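Local atomic coordinates of trehalose monomycolate transport factor A (Mycolicibacterium smegmatis MC2 155, PDB entry 6T84), a protein that is required for MmpL3-dependent transport of trehalose monomycolate to the mycobacterial cell wall, and for growth and cell elongation. Residues A[30-34]-A[47-52]; A[127-131]-A[171-176]. All blocks are in the same frame, centred on the assembly; numbering follows the deposited sequence. Where two conformers were deposited one is given.

Contact 1: A[30-34]-A[47-52]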
loop_
_atom_site.group_PDB
_atom_site.type_symbol
_atom_site.label_atom_id
_atom_site.label_comp_id
_atom_site.label_asym_id
_atom_site.label_seq_id
_atom_site.Cartn_x
_atom_site.Cartn_y
_atom_site.Cartn_z
ATOM N N GLU A 30 -6.685 8.105 16.127
ATOM C CA GLU A 30 -7.523 7.028 16.622
ATOM C C GLU A 30 -8.512 6.494 15.603
ATOM O O GLU A 30 -8.980 5.371 15.776
ATOM C CB GLU A 30 -8.223 7.428 17.930
ATOM C CG GLU A 30 -7.248 7.819 19.035
ATOM C CD GLU A 30 -7.937 8.131 20.353
ATOM O OE1 GLU A 30 -9.176 7.983 20.433
ATOM O OE2 GLU A 30 -7.236 8.524 21.310
ATOM N N ASP A 31 -8.837 7.238 14.550
ATOM C CA ASP A 31 -9.821 6.735 13.605
ATOM C C ASP A 31 -9.251 6.407 12.234
ATOM O O ASP A 31 -9.958 5.848 11.401
ATOM C CB ASP A 31 -11.003 7.692 13.467
ATOM C CG ASP A 31 -11.930 7.638 14.671
ATOM O OD1 ASP A 31 -12.210 6.521 15.190
ATOM O OD2 ASP A 31 -12.368 8.716 15.111
ATOM N N LEU A 32 -7.983 6.694 11.999
ATOM C CA LEU A 32 -7.439 6.611 10.648
ATOM C C LEU A 32 -7.678 5.244 9.980
ATOM O O LEU A 32 -8.117 5.181 8.819
ATOM C CB LEU A 32 -5.930 6.894 10.756
ATOM C CG LEU A 32 -5.270 7.257 9.422
ATOM C CD1 LEU A 32 -5.859 8.481 8.846
ATOM C CD2 LEU A 32 -3.789 7.480 9.617
ATOM N N LEU A 33 -7.422 4.146 10.702
ATOM C CA LEU A 33 -7.368 2.809 10.088
ATOM C C LEU A 33 -8.716 2.343 9.582
ATOM O O LEU A 33 -8.769 1.399 8.776
ATOM C CB LEU A 33 -6.859 1.766 11.085
ATOM C CG LEU A 33 -5.421 2.004 11.583
ATOM C CD1 LEU A 33 -4.990 0.897 12.504
ATOM C CD2 LEU A 33 -4.493 2.047 10.386
ATOM N N LYS A 34 -9.796 2.951 10.047
ATOM C CA LYS A 34 -11.095 2.421 9.689
ATOM C C LYS A 34 -11.401 2.581 8.219
ATOM O O LYS A 34 -12.325 1.937 7.724
ATOM C CB LYS A 34 -12.184 3.121 10.518
ATOM C CG LYS A 34 -12.136 2.767 12.001
ATOM C CD LYS A 34 -13.291 3.421 12.768
ATOM C CE LYS A 34 -13.334 2.981 14.230
ATOM N NZ LYS A 34 -12.149 3.443 15.007
ATOM N N VAL A 47 -6.487 -1.775 16.937
ATOM C CA VAL A 47 -5.215 -1.064 16.922
ATOM C C VAL A 47 -5.478 0.339 16.398
ATOM O O VAL A 47 -6.474 0.596 15.728
ATOM C CB VAL A 47 -4.151 -1.770 16.056
ATOM C CG1 VAL A 47 -3.710 -3.090 16.702
ATOM C CG2 VAL A 47 -4.668 -1.998 14.639
ATOM N N THR A 48 -4.581 1.256 16.727
ATOM C CA THR A 48 -4.649 2.587 16.161
ATOM C C THR A 48 -3.362 2.860 15.413
ATOM O O THR A 48 -2.313 2.274 15.691
ATOM C CB THR A 48 -4.779 3.664 17.228
ATOM O OG1 THR A 48 -3.612 3.620 18.042
ATOM C CG2 THR A 48 -6.013 3.451 18.115
ATOM N N ALA A 49 -3.448 3.816 14.515
ATOM C CA ALA A 49 -2.318 4.222 13.687
ATOM C C ALA A 49 -1.372 5.070 14.531
ATOM O O ALA A 49 -1.810 5.997 15.245
ATOM C CB ALA A 49 -2.852 5.028 12.509
ATOM N N LYS A 50 -0.075 4.776 14.473
ATOM C CA LYS A 50 0.909 5.530 15.244
ATOM C C LYS A 50 1.968 6.100 14.329
ATOM O O LYS A 50 2.193 5.607 13.222
ATOM C CB LYS A 50 1.566 4.685 16.350
ATOM C CG LYS A 50 0.555 4.364 17.455
ATOM C CD LYS A 50 1.199 3.838 18.687
ATOM C CE LYS A 50 0.110 3.614 19.756
ATOM N NZ LYS A 50 0.540 2.704 20.843
ATOM N N ASN A 51 2.703 7.091 14.842
ATOM C CA ASN A 51 3.755 7.761 14.060
ATOM C C ASN A 51 3.234 8.135 12.672
ATOM O O ASN A 51 3.749 7.717 11.622
ATOM C CB ASN A 51 5.005 6.882 13.942
ATOM C CG ASN A 51 5.720 6.764 15.213
ATOM O OD1 ASN A 51 5.951 7.758 15.875
ATOM N ND2 ASN A 51 6.132 5.545 15.571
ATOM N N VAL A 52 2.151 8.896 12.706
ATOM C CA VAL A 52 1.334 9.167 11.529
ATOM C C VAL A 52 1.884 10.386 10.802
ATOM O O VAL A 52 2.154 11.436 11.417
ATOM C CB VAL A 52 -0.118 9.401 11.962
ATOM C CG1 VAL A 52 -1.000 9.694 10.710
ATOM C CG2 VAL A 52 -0.651 8.197 12.737
HETATM O O HOH W 1 -8.227 3.100 14.478
HETATM O O HOH W 2 -6.398 4.513 13.660
#

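Contact 2: A[127-131]-A[171-176]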
loop_
_atom_site.group_PDB
_atom_site.type_symbol
_atom_site.label_atom_id
_atom_site.label_comp_id
_atom_site.label_asym_id
_atom_site.label_seq_id
_atom_site.Cartn_x
_atom_site.Cartn_y
_atom_site.Cartn_z
ATOM N N ARG A 127 4.771 -3.564 -18.164
ATOM C CA ARG A 127 5.199 -2.644 -17.126
ATOM C C ARG A 127 4.938 -3.230 -15.757
ATOM O O ARG A 127 5.758 -3.051 -14.834
ATOM C CB ARG A 127 4.482 -1.314 -17.285
ATOM C CG ARG A 127 4.958 -0.489 -18.496
ATOM C CD ARG A 127 4.186 0.854 -18.544
ATOM N NE ARG A 127 4.213 1.562 -17.258
ATOM C CZ ARG A 127 3.335 2.495 -16.884
ATOM N NH1 ARG A 127 2.344 2.836 -17.695
ATOM N NH2 ARG A 127 3.439 3.083 -15.693
ATOM N N MET A 128 3.826 -3.959 -15.607
ATOM C CA MET A 128 3.566 -4.616 -14.327
ATOM C C MET A 128 4.572 -5.727 -14.073
ATOM O O MET A 128 5.004 -5.946 -12.935
ATOM C CB MET A 128 2.154 -5.172 -14.301
ATOM C CG MET A 128 1.788 -5.800 -12.950
ATOM S SD MET A 128 1.632 -4.637 -11.552
ATOM C CE MET A 128 -0.068 -4.084 -11.877
ATOM N N VAL A 129 4.899 -6.513 -15.102
ATOM C CA VAL A 129 5.889 -7.579 -14.901
ATOM C C VAL A 129 7.221 -6.981 -14.461
ATOM O O VAL A 129 7.841 -7.456 -13.495
ATOM C CB VAL A 129 6.038 -8.420 -16.187
ATOM C CG1 VAL A 129 7.228 -9.400 -16.054
ATOM C CG2 VAL A 129 4.738 -9.203 -16.422
ATOM N N THR A 130 7.689 -5.942 -15.166
ATOM C CA THR A 130 8.951 -5.347 -14.747
ATOM C C THR A 130 8.859 -4.843 -13.311
ATOM O O THR A 130 9.763 -5.099 -12.511
ATOM C CB THR A 130 9.352 -4.229 -15.718
ATOM O OG1 THR A 130 9.456 -4.789 -17.036
ATOM C CG2 THR A 130 10.685 -3.551 -15.342
ATOM N N PHE A 131 7.777 -4.123 -12.960
ATOM C CA PHE A 131 7.614 -3.605 -11.606
ATOM C C PHE A 131 7.669 -4.718 -10.547
ATOM O O PHE A 131 8.279 -4.546 -9.485
ATOM C CB PHE A 131 6.283 -2.844 -11.556
ATOM C CG PHE A 131 5.939 -2.296 -10.186
ATOM C CD1 PHE A 131 6.631 -1.219 -9.653
ATOM C CD2 PHE A 131 4.950 -2.889 -9.447
ATOM C CE1 PHE A 131 6.325 -0.735 -8.366
ATOM C CE2 PHE A 131 4.631 -2.411 -8.162
ATOM C CZ PHE A 131 5.311 -1.323 -7.643
ATOM N N GLN A 171 4.259 4.311 -8.198
ATOM C CA GLN A 171 4.393 3.496 -9.395
ATOM C C GLN A 171 3.280 2.462 -9.485
ATOM O O GLN A 171 2.744 2.216 -10.573
ATOM C CB GLN A 171 5.773 2.817 -9.349
ATOM C CG GLN A 171 6.934 3.783 -9.616
ATOM C CD GLN A 171 8.308 3.228 -9.172
ATOM O OE1 GLN A 171 8.375 2.342 -8.313
ATOM N NE2 GLN A 171 9.392 3.812 -9.681
ATOM N N PHE A 172 2.974 1.790 -8.379
ATOM C CA PHE A 172 1.891 0.809 -8.393
ATOM C C PHE A 172 0.553 1.474 -8.701
ATOM O O PHE A 172 -0.246 0.952 -9.493
ATOM C CB PHE A 172 1.878 0.054 -7.066
ATOM C CG PHE A 172 0.942 -1.131 -7.028
ATOM C CD1 PHE A 172 1.027 -2.145 -7.976
ATOM C CD2 PHE A 172 0.015 -1.262 -6.005
ATOM C CE1 PHE A 172 0.187 -3.258 -7.897
ATOM C CE2 PHE A 172 -0.856 -2.340 -5.927
ATOM C CZ PHE A 172 -0.764 -3.351 -6.860
ATOM N N ASN A 173 0.294 2.626 -8.104
ATOM C CA ASN A 173 -0.931 3.353 -8.404
ATOM C C ASN A 173 -1.033 3.693 -9.880
ATOM O O ASN A 173 -2.101 3.542 -10.494
ATOM C CB ASN A 173 -0.923 4.620 -7.537
ATOM C CG ASN A 173 -2.193 5.395 -7.695
ATOM O OD1 ASN A 173 -3.278 4.903 -7.377
ATOM N ND2 ASN A 173 -2.074 6.598 -8.217
ATOM N N ASP A 174 0.074 4.134 -10.483
ATOM C CA ASP A 174 0.066 4.443 -11.920
ATOM C C ASP A 174 -0.317 3.205 -12.733
ATOM O O ASP A 174 -1.109 3.294 -13.681
ATOM C CB ASP A 174 1.441 4.955 -12.376
ATOM C CG ASP A 174 1.692 6.414 -11.992
ATOM O OD1 ASP A 174 0.731 7.093 -11.553
ATOM O OD2 ASP A 174 2.853 6.883 -12.116
ATOM N N LEU A 175 0.191 2.041 -12.351
ATOM C CA LEU A 175 -0.081 0.829 -13.106
ATOM C C LEU A 175 -1.534 0.404 -12.969
ATOM O O LEU A 175 -2.071 -0.233 -13.882
ATOM C CB LEU A 175 0.861 -0.286 -12.641
ATOM C CG LEU A 175 2.350 -0.120 -12.958
ATOM C CD1 LEU A 175 3.205 -1.009 -12.039
ATOM C CD2 LEU A 175 2.594 -0.524 -14.422
ATOM N N LEU A 176 -2.193 0.764 -11.866
ATOM C CA LEU A 176 -3.588 0.406 -11.626
ATOM C C LEU A 176 -4.557 1.460 -12.143
ATOM O O LEU A 176 -5.783 1.308 -11.964
ATOM C CB LEU A 176 -3.854 0.185 -10.107
ATOM C CG LEU A 176 -3.052 -1.000 -9.502
ATOM C CD1 LEU A 176 -3.615 -1.146 -8.083
ATOM C CD2 LEU A 176 -3.244 -2.288 -10.342
HETATM O O HOH W 3 4.467 2.747 -12.709
HETATM O O HOH W 4 -0.620 3.474 -16.705
#

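Contact 1: A[30-34]-A[47-52]
Leu32 and Leu33 meet the segment 47-52 with different first torsions, and this lets two consecutive leucines serve different partners. In Leu32, CG stands anti to the backbone N (chi1 -163°), which sends CD2 out to Val52; in Leu33, CG lies beside the backbone N (chi1 -63°), which turns its methyls to Val47 and Ala49. The Leu32 and Val52 side chains meet tip to tip, with CD2 of Leu32 3.7 Å from CG1 of Val52. The same CD2 also rests on the methyl of Ala49, at 3.9 Å from its CB. Leu33 divides its contacts between its two methyls: CD1 packs at 3.6 Å against CG2 of Val47 and lies equally near the carbonyl oxygen of that residue, whereas CD2 touches CB of Ala49 at 4.0 Å. Ala49 CB is thus shared by both leucines.

No direct hydrogen bond joins the two segments; water fills that role. One water accepts from both Leu33 N and Ala49 N, the latter at 3.1 Å, and so links an amide of each segment. A second water donates to Glu30 O at 2.7 Å and more weakly to Val47 O. The two bridges are consistent with ordered solvent taking over where the strand pairing of 28-29 with 49-50 ends and the 3-10 segment 32-34 begins. At the outer margin, Lys34 NZ makes a salt bridge with Asp31 OD1, received on the anti lone pair of that carboxylate oxygen, within the 30-34 turn itself.

Just before this turn, strand 28-29 pairs antiparallel with strand 49-50, Ala49 bonding to the backbone of Ser29. Beneath the apolar patch lies strand 60-67, whose Phe65 is touched by Leu32, Leu33 and Ala49.

Contact 2: A[127-131]-A[171-176]
Leu175 points into helix 126-134 and parts its two methyls between Phe131 and Arg127. CD1 approaches the base of the Phe131 side chain obliquely, 3.5 Å from CG, while CD2 comes equally close to CB of Arg127 and lies over one face of the guanidinium, towards its rim. The bend of Arg127 at chi3 folds the flat group back over this methyl.

Its two terminal nitrogens then reach helix 159-175 through water: one water accepts from NH2 and donates to Gln171 O at 2.8 Å, and another links NH1, weakly, to Asp174 O. These carbonyls belong to the last turns of the helix, whose C-terminal end, with the nearby Asp174 carboxylate, would probably favour a positive charge here.

The two phenylalanines do not stack. Their planes are only 13° apart, but they meet rim to rim, with CE2 of Phe131 3.6 Å from CD1 of Phe172 and centroids 5.9 Å apart. Gln171 OE1 lies in the plane of the Phe131 ring at its edge, with the amide turned 83° to it. The doubly bent Met128 brings SD to the edge of the Phe172 ring, 5.4 Å from its centroid, a Met-aromatic contact; its CE touches Leu175 CB and Leu176 CD2.

Both phenylalanines also touch Leu88 and Met142, on neighbouring strands of the large sheet. The arrangement is an antiparallel helix-helix packing, at 158° and 10.7 Å between the axes of the two segments, whose apolar side rests on an antiparallel sheet: two layers, an alpha+beta arrangement, in the probably cytoplasmic N-terminal domain.

From the N terminus, helix 10-21 and strands 24-26 and 28-29 come first, and contact 1 then closes a loop of twelve residues that is neither helix nor strand, folding it back onto strand 49-50. The chain next builds most of the large antiparallel sheet before contact 2 opens at helix 126-134. That second closure encloses strands 141-144 and 148-153 and most of helix 159-175. The two contacts therefore follow in series and neither nest nor cross. They lie on opposite sides of the chain's centre, about 27 Å apart between centres, one tying a loop beside strand 60-67, the other packing two helices together over the sheet.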